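PDB 2WRY: interleukin-1beta from Gallus gallus, which probably acts as a secreted cytokine of the inflammatory response, binding the interleukin-1 receptor. Local coordinates for residues A[100-103]-A[104-107]. Sequence-based numbering, arbitrary orientation.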
ATOM      1  N   ILE A 100       6.885   0.040  16.030  1.00 19.10           N
ATOM      2  CA  ILE A 100       5.925  -1.018  15.715  1.00 20.18           C
ATOM      3  C   ILE A 100       6.395  -2.210  16.503  1.00 21.37           C
ATOM      4  O   ILE A 100       7.357  -2.874  16.104  1.00 23.34           O
ATOM      5  CB  ILE A 100       5.936  -1.410  14.227  1.00 19.60           C
ATOM      6  CG1 ILE A 100       5.673  -0.212  13.325  1.00 20.50           C
ATOM      7  CG2 ILE A 100       4.924  -2.529  14.011  1.00 19.72           C
ATOM      8  CD1 ILE A 100       4.337   0.407  13.482  1.00 20.03           C
ATOM      9  N   ASP A 101       5.739  -2.462  17.630  1.00 22.58           N
ATOM     10  CA  ASP A 101       6.271  -3.384  18.620  1.00 23.73           C
ATOM     11  C   ASP A 101       5.202  -4.299  19.192  1.00 23.17           C
ATOM     12  O   ASP A 101       5.342  -4.821  20.307  1.00 23.98           O
ATOM     13  CB  ASP A 101       7.016  -2.619  19.735  1.00 25.40           C
ATOM     14  CG  ASP A 101       6.139  -1.592  20.452  1.00 28.23           C
ATOM     15  OD1 ASP A 101       4.943  -1.398  20.093  1.00 29.92           O
ATOM     16  OD2 ASP A 101       6.659  -0.964  21.408  1.00 33.09           O
ATOM     17  N   SER A 102       4.146  -4.504  18.406  1.00 21.50           N
ATOM     18  CA  SER A 102       3.082  -5.442  18.754  1.00 20.43           C
ATOM     19  C   SER A 102       2.485  -6.088  17.497  1.00 20.29           C
ATOM     20  O   SER A 102       2.543  -5.508  16.396  1.00 18.83           O
ATOM     21  CB  SER A 102       1.971  -4.721  19.511  1.00 20.99           C
ATOM     22  OG  SER A 102       1.311  -3.779  18.666  1.00 21.83           O
ATOM     23  N   VAL A 103       1.878  -7.263  17.658  1.00 19.97           N
ATOM     24  CA  VAL A 103       1.179  -7.899  16.538  1.00 20.04           C
ATOM     25  C   VAL A 103       0.130  -6.935  15.989  1.00 20.09           C
ATOM     26  O   VAL A 103      -0.035  -6.800  14.777  1.00 19.12           O
ATOM     27  CB  VAL A 103       0.559  -9.284  16.948  1.00 20.72           C
ATOM     28  CG1 VAL A 103      -0.262  -9.882  15.814  1.00 22.51           C
ATOM     29  CG2 VAL A 103       1.661 -10.247  17.350  1.00 21.09           C
ATOM     30  N   GLU A 104      -0.541  -6.233  16.897  1.00 20.55           N
ATOM     31  CA  GLU A 104      -1.583  -5.256  16.532  1.00 20.96           C
ATOM     32  C   GLU A 104      -1.044  -4.187  15.587  1.00 19.30           C
ATOM     33  O   GLU A 104      -1.649  -3.922  14.561  1.00 18.55           O
ATOM     34  CB  GLU A 104      -2.174  -4.581  17.774  1.00 23.62           C
ATOM     35  CG  GLU A 104      -3.524  -3.948  17.527  1.00 29.85           C
ATOM     36  CD  GLU A 104      -3.767  -2.680  18.354  1.00 36.30           C
ATOM     37  OE1 GLU A 104      -2.876  -2.273  19.150  1.00 39.98           O
ATOM     38  OE2 GLU A 104      -4.873  -2.089  18.207  1.00 41.15           O
ATOM     39  N   LEU A 105       0.086  -3.577  15.953  1.00 17.33           N
ATOM     40  CA  LEU A 105       0.658  -2.477  15.142  1.00 16.57           C
ATOM     41  C   LEU A 105       1.290  -2.989  13.857  1.00 16.07           C
ATOM     42  O   LEU A 105       1.476  -2.227  12.918  1.00 14.91           O
ATOM     43  CB  LEU A 105       1.692  -1.697  15.943  1.00 16.52           C
ATOM     44  CG  LEU A 105       1.082  -0.792  17.011  1.00 16.85           C
ATOM     45  CD1 LEU A 105       2.210  -0.330  17.919  1.00 18.37           C
ATOM     46  CD2 LEU A 105       0.356   0.374  16.341  1.00 17.85           C
ATOM     47  N   THR A 106       1.626  -4.274  13.817  1.00 15.44           N
ATOM     48  CA  THR A 106       2.188  -4.850  12.583  1.00 15.35           C
ATOM     49  C   THR A 106       1.213  -4.753  11.393  1.00 14.46           C
ATOM     50  O   THR A 106       1.654  -4.838  10.231  1.00 14.62           O
ATOM     51  CB  THR A 106       2.715  -6.277  12.822  1.00 16.58           C
ATOM     52  OG1 THR A 106       3.780  -6.205  13.785  1.00 19.00           O
ATOM     53  CG2 THR A 106       3.258  -6.886  11.538  1.00 18.13           C
ATOM     54  N   ARG A 107      -0.075  -4.498  11.659  1.00 13.54           N
ATOM     55  CA  ARG A 107      -1.071  -4.266  10.593  1.00 13.48           C
ATOM     56  C   ARG A 107      -0.649  -3.164   9.618  1.00 12.78           C
ATOM     57  O   ARG A 107      -1.064  -3.177   8.442  1.00 13.13           O
ATOM     58  CB  ARG A 107      -2.467  -3.943  11.181  1.00 13.85           C
ATOM     59  CG  ARG A 107      -2.605  -2.556  11.816  1.00 15.12           C
ATOM     60  CD  ARG A 107      -3.953  -2.460  12.479  1.00 16.37           C
ATOM     61  NE  ARG A 107      -4.296  -1.135  12.993  1.00 17.34           N
ATOM     62  CZ  ARG A 107      -4.001  -0.718  14.220  1.00 16.49           C
ATOM     63  NH1 ARG A 107      -3.274  -1.484  15.030  1.00 17.84           N
ATOM     64  NH2 ARG A 107      -4.376   0.492  14.622  1.00 17.91           N
TER
HETATM   65  O   HOH W   1       0.118  -1.979  20.271  1.00 28.23           O
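Ser102 O takes two bonds from a single residue, Thr106. The amide supplies one, with Thr106 N 3.0 Å from Ser102 O. Thr106 OG1, also 3.0 Å from Ser102 O, donates the other from above the carbonyl plane. The threonine torsion makes this double grip possible: OG1 stands anti to its own carbonyl carbon (chi1 -62°), beside the N that makes the first bond. The Ser102 hydroxyl is a second acceptor in the same turn. It folds back over the turn and accepts from the backbone, Leu105 N to Ser102 OG 3.0 Å in a fairly straight bond (159°), as in an ST motif, and a water links the same OG to Glu104 OE1. Replacing Ser102 with an alanine would probably leave Leu105 N without this acceptor and the water with Glu104 OE1 but without its serine partner. The backbone of 104-107 has helical angles but makes no regular helix; it is a single helix-like turn in the loop joining strands 99-100 and 110-115 of the beta-trefoil. The Ile100 methyl CG2 lies against the Leu105 carbonyl, 3.6 Å from Leu105 O, and meets Leu105 CB at 3.9 Å, while the isoleucine backbone pairs with Phe4. At the far end Arg107 curls back, and its NH1 donates to Glu104 O at 3.0 Å from well above the carbonyl plane; its NE forms a salt bridge with Glu92, tying the turn to strand 86-93.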